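Local coordinates for protein acetylornithine aminotransferase (Aquifex aeolicus, PDB 2EH6) that catalyses the pyridoxal-phosphate-dependent transfer of an amino group from N(2)-acetyl-L-ornithine to 2-oxoglutarate in arginine biosynthesis, working as a homodimer, at residues I177-V180 against I181-E184; V214-I218 against G219-E223; V284-E287 against V288-L291. All coordinates share one frame; numbering follows the deposited sequence.

Contact 1 of 3, residues I177-V180 against I181-E184; sequences IIEV and IQGE. With PLP (pyridoxal-5'-phosphate), chain C.
Between Glu179 and Gln182 the chain makes a sharp kink: Val180 takes helical backbone angles (phi -56°) between two extended residues, and no direct hydrogen bond joins the two halves. The kink brings the side chains of Glu179 and Gln182 across each other at about a right angle. With CG anti to the carbonyl carbon (chi1 -62°) and the rest of the chain extended, the Glu179 carboxylate comes to rest between the backbone of Gln182 and the cofactor. Glu179 OE1 lies 3.5 Å from Gln182 CA and 3.4 Å from the methyl carbon C2A of pyridoxal phosphate. Two waters do the bridging. One donates to Glu179 OE1 (2.7 Å) and to Ile181 O (2.8 Å), tying the carboxylate to the chain beyond the kink. The other donates to Glu179 OE2 and accepts from Glu179 N and from Gln182 NE2, the last at 3.0 Å, so the carboxylate and amide, their planes 49° apart, are linked through that single water. OE2 also takes the N-H of Phe127, a second bond on that oxygen, while the Gln182 amide is held by Asn188 through OE1 and by Glu124 O through NE2. Away from the cofactor, Val180 CG1 packs on Ile181 CG1 at 4.2 Å. The segment leaves strand 173-178 of the large mixed sheet and enters the short strand 181-182, paired antiparallel with 188-189; Glu179 thus lies in the link between the two strands and lines the pyridoxal phosphate pocket of this class-III aminotransferase.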
loop_
_atom_site.group_PDB
_atom_site.type_symbol
_atom_site.label_atom_id
_atom_site.label_comp_id
_atom_site.label_asym_id
_atom_site.label_seq_id
_atom_site.Cartn_x
_atom_site.Cartn_y
_atom_site.Cartn_z
ATOM N N ILE A 177 -9.038 -13.649 13.413
ATOM C CA ILE A 177 -9.226 -12.412 12.653
ATOM C C ILE A 177 -10.696 -12.263 12.276
ATOM O O ILE A 177 -11.288 -13.178 11.700
ATOM C CB ILE A 177 -8.396 -12.439 11.351
ATOM C CG1 ILE A 177 -6.929 -12.724 11.674
ATOM C CG2 ILE A 177 -8.530 -11.111 10.623
ATOM C CD1 ILE A 177 -6.071 -12.980 10.449
ATOM N N ILE A 178 -11.283 -11.106 12.560
ATOM C CA ILE A 178 -12.695 -10.931 12.252
ATOM C C ILE A 178 -13.112 -9.493 11.955
ATOM O O ILE A 178 -12.443 -8.546 12.362
ATOM C CB ILE A 178 -13.538 -11.450 13.442
ATOM C CG1 ILE A 178 -15.023 -11.488 13.082
ATOM C CG2 ILE A 178 -13.295 -10.564 14.667
ATOM C CD1 ILE A 178 -15.889 -12.146 14.152
ATOM N N GLU A 179 -14.220 -9.345 11.233
ATOM C CA GLU A 179 -14.786 -8.030 10.941
ATOM C C GLU A 179 -16.050 -7.984 11.798
ATOM O O GLU A 179 -16.844 -8.917 11.746
ATOM C CB GLU A 179 -15.190 -7.917 9.465
ATOM C CG GLU A 179 -14.049 -8.054 8.482
ATOM C CD GLU A 179 -14.533 -8.405 7.093
ATOM O OE1 GLU A 179 -15.048 -7.508 6.384
ATOM O OE2 GLU A 179 -14.414 -9.587 6.715
ATOM N N VAL A 180 -16.234 -6.928 12.589
ATOM C CA VAL A 180 -17.429 -6.813 13.427
ATOM C C VAL A 180 -18.660 -6.910 12.528
ATOM O O VAL A 180 -19.670 -7.521 12.887
ATOM C CB VAL A 180 -17.439 -5.481 14.208
ATOM C CG1 VAL A 180 -18.766 -5.302 14.919
ATOM C CG2 VAL A 180 -16.309 -5.483 15.229
ATOM N N ILE A 181 -18.560 -6.289 11.358
ATOM C CA ILE A 181 -19.604 -6.330 10.339
ATOM C C ILE A 181 -18.841 -6.576 9.033
ATOM O O ILE A 181 -17.961 -5.795 8.673
ATOM C CB ILE A 181 -20.376 -4.988 10.219
ATOM C CG1 ILE A 181 -21.127 -4.685 11.519
ATOM C CG2 ILE A 181 -21.373 -5.069 9.063
ATOM C CD1 ILE A 181 -21.854 -3.350 11.516
ATOM N N GLN A 182 -19.153 -7.665 8.340
ATOM C CA GLN A 182 -18.471 -7.970 7.084
ATOM C C GLN A 182 -19.102 -7.155 5.957
ATOM O O GLN A 182 -20.182 -7.485 5.477
ATOM C CB GLN A 182 -18.582 -9.460 6.758
ATOM C CG GLN A 182 -18.087 -10.398 7.849
ATOM C CD GLN A 182 -18.188 -11.853 7.430
ATOM O OE1 GLN A 182 -19.238 -12.302 6.980
ATOM N NE2 GLN A 182 -17.092 -12.596 7.574
ATOM N N GLY A 183 -18.419 -6.100 5.531
ATOM C CA GLY A 183 -18.947 -5.254 4.475
ATOM C C GLY A 183 -19.012 -5.889 3.098
ATOM O O GLY A 183 -20.096 -6.127 2.566
ATOM N N GLU A 184 -17.849 -6.166 2.518
ATOM C CA GLU A 184 -17.774 -6.758 1.190
ATOM C C GLU A 184 -18.564 -8.059 1.122
ATOM O O GLU A 184 -19.160 -8.374 0.095
ATOM C CB GLU A 184 -16.303 -6.991 0.815
ATOM C CG GLU A 184 -16.023 -7.335 -0.652
ATOM C CD GLU A 184 -16.368 -8.772 -1.014
ATOM O OE1 GLU A 184 -16.183 -9.664 -0.158
ATOM O OE2 GLU A 184 -16.807 -9.017 -2.159
HETATM N N1 PLP C . -10.231 -5.429 4.921
HETATM C C2 PLP C . -11.495 -4.967 4.954
HETATM C C2A PLP C . -12.415 -5.359 6.081
HETATM C C3 PLP C . -11.968 -4.113 3.938
HETATM O O3 PLP C . -13.251 -3.640 3.969
HETATM C C4 PLP C . -11.078 -3.748 2.873
HETATM C C4A PLP C . -11.572 -2.839 1.811
HETATM C C5 PLP C . -9.725 -4.277 2.881
HETATM C C6 PLP C . -9.352 -5.120 3.938
HETATM C C5A PLP C . -8.736 -3.935 1.778
HETATM O O4P PLP C . -8.283 -2.591 1.949
HETATM P P PLP C . -7.237 -2.224 0.763
HETATM O O1P PLP C . -6.789 -0.828 0.969
HETATM O O2P PLP C . -5.966 -3.188 0.776
HETATM O O3P PLP C . -7.983 -2.355 -0.657
HETATM O O HOH W 1 -14.720 -11.298 8.953
HETATM O O HOH W 2 -15.711 -5.057 7.211
#

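Contact 2 of 3, residues V214-I218 against G219-E223; sequences VQTGI and GRTGE. With PLP (pyridoxal-5'-phosphate), chain C.
Gln215 sets its CB 3.1 Å from the phenolic oxygen O3 of pyridoxal phosphate, and its backbone O receives the side chain of Arg220, whose CG comes within 3.5 Å. Next to it Val214 lies over the pyridine ring, CG1 3.6 Å from C4. Arg220 CB rests on Thr216 O, and the chain then bends at chi2 (56°) and chi3 (60°), carrying the guanidinium away from the turn. Part-way along it, NE gives its hydrogen to a water that in turn donates to Gln215 O. Beside this, the methyl CG2 of Thr221 meets Thr216 CB at 4.0 Å. A second water ties the turn together: it donates to Thr216 O and Glu223 O, accepts from Thr221 N at 2.9 Å and lies 2.6 Å from Thr221 OG1. The backbone beneath is two overlapping beta turns, type I' from Gly217 to Arg220 and type I from Gly219 to Gly222, the latter closed by Gly222 N to Gly219 O at 3.0 Å. They lie in the connection from strand 208-212 to strand 236-239 of the large sheet, just past the Asp212 to Gln215 part of the cofactor site. Farther out, Thr216 OG1 is hydrogen-bonded to Glu213, and Arg220 NH1 is held by the carbonyls of Pro355 and Leu319. Ile218, with the positive phi that the type I' turn demands, presses its side chain onto Val284 and Val288 of helix 275-308.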
loop_
_atom_site.group_PDB
_atom_site.type_symbol
_atom_site.label_atom_id
_atom_site.label_comp_id
_atom_site.label_asym_id
_atom_site.label_seq_id
_atom_site.Cartn_x
_atom_site.Cartn_y
_atom_site.Cartn_z
ATOM N N VAL A 214 -10.842 -1.909 8.880
ATOM C CA VAL A 214 -10.551 -1.129 7.676
ATOM C C VAL A 214 -11.817 -0.493 7.129
ATOM O O VAL A 214 -11.811 0.665 6.725
ATOM C CB VAL A 214 -9.910 -2.018 6.585
ATOM C CG1 VAL A 214 -9.926 -1.303 5.229
ATOM C CG2 VAL A 214 -8.472 -2.338 6.980
ATOM N N GLN A 215 -12.901 -1.259 7.129
ATOM C CA GLN A 215 -14.182 -0.784 6.626
ATOM C C GLN A 215 -15.083 -0.186 7.707
ATOM O O GLN A 215 -15.733 0.831 7.478
ATOM C CB GLN A 215 -14.922 -1.935 5.935
ATOM C CG GLN A 215 -16.385 -1.646 5.641
ATOM C CD GLN A 215 -16.648 -1.249 4.203
ATOM O OE1 GLN A 215 -17.208 -2.030 3.424
ATOM N NE2 GLN A 215 -16.242 -0.034 3.836
ATOM N N THR A 216 -15.120 -0.812 8.881
ATOM C CA THR A 216 -15.970 -0.335 9.973
ATOM C C THR A 216 -15.373 0.793 10.805
ATOM O O THR A 216 -16.093 1.491 11.519
ATOM C CB THR A 216 -16.300 -1.466 10.971
ATOM O OG1 THR A 216 -15.084 -1.931 11.563
ATOM C CG2 THR A 216 -17.010 -2.621 10.279
ATOM N N GLY A 217 -14.064 0.967 10.722
ATOM C CA GLY A 217 -13.409 1.980 11.526
ATOM C C GLY A 217 -13.614 3.446 11.200
ATOM O O GLY A 217 -14.138 3.820 10.144
ATOM N N ILE A 218 -13.183 4.271 12.146
ATOM C CA ILE A 218 -13.240 5.721 12.042
ATOM C C ILE A 218 -14.651 6.291 11.865
ATOM O O ILE A 218 -14.918 7.043 10.923
ATOM C CB ILE A 218 -12.313 6.223 10.904
ATOM C CG1 ILE A 218 -10.997 5.422 10.898
ATOM C CG2 ILE A 218 -11.989 7.697 11.104
ATOM C CD1 ILE A 218 -10.205 5.458 12.218
ATOM N N GLY A 219 -15.544 5.912 12.780
ATOM C CA GLY A 219 -16.913 6.410 12.788
ATOM C C GLY A 219 -17.981 5.822 11.880
ATOM O O GLY A 219 -19.168 6.107 12.063
ATOM N N ARG A 220 -17.584 5.006 10.910
ATOM C CA ARG A 220 -18.537 4.421 9.968
ATOM C C ARG A 220 -19.804 3.818 10.585
ATOM O O ARG A 220 -20.890 3.951 10.019
ATOM C CB ARG A 220 -17.827 3.366 9.103
ATOM C CG ARG A 220 -18.740 2.564 8.180
ATOM C CD ARG A 220 -19.570 3.452 7.252
ATOM N NE ARG A 220 -18.759 4.296 6.383
ATOM C CZ ARG A 220 -19.271 5.178 5.526
ATOM N NH1 ARG A 220 -20.583 5.317 5.431
ATOM N NH2 ARG A 220 -18.476 5.935 4.783
ATOM N N THR A 221 -19.683 3.163 11.737
ATOM C CA THR A 221 -20.853 2.542 12.357
ATOM C C THR A 221 -21.501 3.328 13.506
ATOM O O THR A 221 -22.417 2.824 14.158
ATOM C CB THR A 221 -20.523 1.123 12.878
ATOM O OG1 THR A 221 -19.659 1.218 14.017
ATOM C CG2 THR A 221 -19.843 0.304 11.792
ATOM N N GLY A 222 -21.047 4.551 13.756
ATOM C CA GLY A 222 -21.643 5.324 14.835
ATOM C C GLY A 222 -20.714 5.512 16.021
ATOM O O GLY A 222 -20.912 6.410 16.839
ATOM N N GLU A 223 -19.710 4.647 16.124
ATOM C CA GLU A 223 -18.715 4.728 17.189
ATOM C C GLU A 223 -17.375 4.867 16.481
ATOM O O GLU A 223 -17.238 4.436 15.337
ATOM C CB GLU A 223 -18.717 3.455 18.038
ATOM C CG GLU A 223 -19.971 3.246 18.878
ATOM C CD GLU A 223 -20.247 4.404 19.821
ATOM O OE1 GLU A 223 -19.279 4.954 20.391
ATOM O OE2 GLU A 223 -21.432 4.757 20.000
HETATM N N1 PLP C . -10.231 -5.429 4.921
HETATM C C2 PLP C . -11.495 -4.967 4.954
HETATM C C2A PLP C . -12.415 -5.359 6.081
HETATM C C3 PLP C . -11.968 -4.113 3.938
HETATM O O3 PLP C . -13.251 -3.640 3.969
HETATM C C4 PLP C . -11.078 -3.748 2.873
HETATM C C4A PLP C . -11.572 -2.839 1.811
HETATM C C5 PLP C . -9.725 -4.277 2.881
HETATM C C6 PLP C . -9.352 -5.120 3.938
HETATM C C5A PLP C . -8.736 -3.935 1.778
HETATM O O4P PLP C . -8.283 -2.591 1.949
HETATM P P PLP C . -7.237 -2.224 0.763
HETATM O O1P PLP C . -6.789 -0.828 0.969
HETATM O O2P PLP C . -5.966 -3.188 0.776
HETATM O O3P PLP C . -7.983 -2.355 -0.657
HETATM O O HOH W 3 -16.056 3.078 5.916
HETATM O O HOH W 4 -17.474 2.499 13.472
#

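Contact 3 of 3, residues V284-E287 against V288-L291; sequences VVDE and VEKL
Glu289 turns one face of its carboxylate back over the preceding turn of the alpha helix 275-308, with Val285 O, Val285 CG1 and Asp286 OD1 all on that side of its plane. Glu289 OE1 is 3.3 Å from Val285 O, two acceptors that cannot bond each other, and Glu289 OE2 stands 4.4 Å above Asp286 OD1, a like-charge neighbour. Long, weak ion pairs, Glu289 with Lys81 and Asp286 with Lys78, probably offset some of that repulsion. The other flat group, the carboxylate of Glu287, is approached by Lys290 NZ well out of its plane, in a long i to i+3 salt bridge at 3.7 Å from OE2; its stronger partners are Lys48 at OE2 and Tyr46 OH at OE1. The i to i+4 bonds of the helix run from Val288 N to Val284 O (2.7 Å, 161° at the hydrogen) and from Glu289 N to Val285 O. Glu287 O then takes only weak bonds from Lys290 N and Leu291 N.

Because CG of Glu289 sits between the backbone N and the carbonyl carbon (chi1 52°), it is pushed tightly against the helix, 3.0 Å from Asp286 O. With an alanine here, the carbonyls of Val285 and Asp286 would probably lose the cover of CG and the carboxylate, and Lys81 its long, weak partner. Lys290 runs extended past the carbonyl of Asp286 before its ammonium reaches Glu287. On the buried side Val285 packs against Leu75 and Leu79 of helix 70-81. The Val284 and Val288 side chains run alongside each other one helical turn apart, with Val284 CG1 3.6 Å from Val288 CG2.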
loop_
_atom_site.group_PDB
_atom_site.type_symbol
_atom_site.label_atom_id
_atom_site.label_comp_id
_atom_site.label_asym_id
_atom_site.label_seq_id
_atom_site.Cartn_x
_atom_site.Cartn_y
_atom_site.Cartn_z
ATOM N N VAL A 284 -9.341 14.231 9.596
ATOM C CA VAL A 284 -10.462 13.300 9.629
ATOM C C VAL A 284 -10.802 12.837 11.045
ATOM O O VAL A 284 -11.966 12.824 11.443
ATOM C CB VAL A 284 -10.173 12.065 8.753
ATOM C CG1 VAL A 284 -11.259 11.015 8.951
ATOM C CG2 VAL A 284 -10.097 12.481 7.288
ATOM N N VAL A 285 -9.792 12.455 11.810
ATOM C CA VAL A 285 -10.050 11.992 13.165
ATOM C C VAL A 285 -10.717 13.064 14.027
ATOM O O VAL A 285 -11.661 12.766 14.758
ATOM C CB VAL A 285 -8.756 11.488 13.830
ATOM C CG1 VAL A 285 -9.001 11.206 15.308
ATOM C CG2 VAL A 285 -8.298 10.200 13.125
ATOM N N ASP A 286 -10.251 14.304 13.936
ATOM C CA ASP A 286 -10.853 15.378 14.721
ATOM C C ASP A 286 -12.287 15.642 14.279
ATOM O O ASP A 286 -13.188 15.784 15.110
ATOM C CB ASP A 286 -10.046 16.673 14.598
ATOM C CG ASP A 286 -8.715 16.603 15.317
ATOM O OD1 ASP A 286 -8.557 15.722 16.191
ATOM O OD2 ASP A 286 -7.833 17.437 15.018
ATOM N N GLU A 287 -12.503 15.706 12.968
ATOM C CA GLU A 287 -13.840 15.963 12.444
ATOM C C GLU A 287 -14.808 14.825 12.707
ATOM O O GLU A 287 -15.963 15.053 13.065
ATOM C CB GLU A 287 -13.774 16.243 10.940
ATOM C CG GLU A 287 -12.985 17.493 10.589
ATOM C CD GLU A 287 -13.571 18.738 11.228
ATOM O OE1 GLU A 287 -14.743 19.052 10.939
ATOM O OE2 GLU A 287 -12.866 19.399 12.019
ATOM N N VAL A 288 -14.340 13.596 12.528
ATOM C CA VAL A 288 -15.184 12.426 12.728
ATOM C C VAL A 288 -15.693 12.268 14.156
ATOM O O VAL A 288 -16.854 11.935 14.363
ATOM C CB VAL A 288 -14.443 11.132 12.314
ATOM C CG1 VAL A 288 -15.177 9.908 12.848
ATOM C CG2 VAL A 288 -14.353 11.059 10.793
ATOM N N GLU A 289 -14.841 12.497 15.145
ATOM C CA GLU A 289 -15.305 12.342 16.514
ATOM C C GLU A 289 -16.424 13.333 16.829
ATOM O O GLU A 289 -17.274 13.060 17.668
ATOM C CB GLU A 289 -14.144 12.482 17.504
ATOM C CG GLU A 289 -13.299 13.711 17.337
ATOM C CD GLU A 289 -12.046 13.648 18.189
ATOM O OE1 GLU A 289 -11.301 12.649 18.067
ATOM O OE2 GLU A 289 -11.804 14.590 18.975
ATOM N N LYS A 290 -16.436 14.470 16.139
ATOM C CA LYS A 290 -17.480 15.474 16.342
ATOM C C LYS A 290 -18.765 15.052 15.628
ATOM O O LYS A 290 -19.857 15.504 15.973
ATOM C CB LYS A 290 -17.041 16.830 15.788
ATOM C CG LYS A 290 -15.796 17.421 16.428
ATOM C CD LYS A 290 -15.421 18.724 15.736
ATOM C CE LYS A 290 -14.070 19.244 16.202
ATOM N NZ LYS A 290 -13.690 20.489 15.475
ATOM N N LEU A 291 -18.622 14.180 14.634
ATOM C CA LEU A 291 -19.748 13.700 13.836
ATOM C C LEU A 291 -20.431 12.440 14.357
ATOM O O LEU A 291 -21.539 12.111 13.924
ATOM C CB LEU A 291 -19.282 13.437 12.398
ATOM C CG LEU A 291 -18.953 14.635 11.506
ATOM C CD1 LEU A 291 -18.193 14.158 10.273
ATOM C CD2 LEU A 291 -20.240 15.352 11.111
#

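Contacts 1 and 2 share the cofactor: both touch pyridoxal phosphate, their centres are 11 Å apart, and they meet directly, Ile181 O lying 3.7 Å from Thr216 CG2 and Gly183 CA 3.8 Å from Gln215 OE1. Contact 2 continues outward to contact 3, again 11 Å between centres, through Ile218 O and Val288 CG1 at 3.5 Å and Ile218 CG2 and Val284 CG1 at 4.0 Å. Contacts 1 and 3 do not touch, their nearest atoms being about 15 Å apart. Segment 214-223 therefore lies between the Glu179 side of the pocket and helix 275-308, where the Val284 side chain is about 10 Å from that of Lys241.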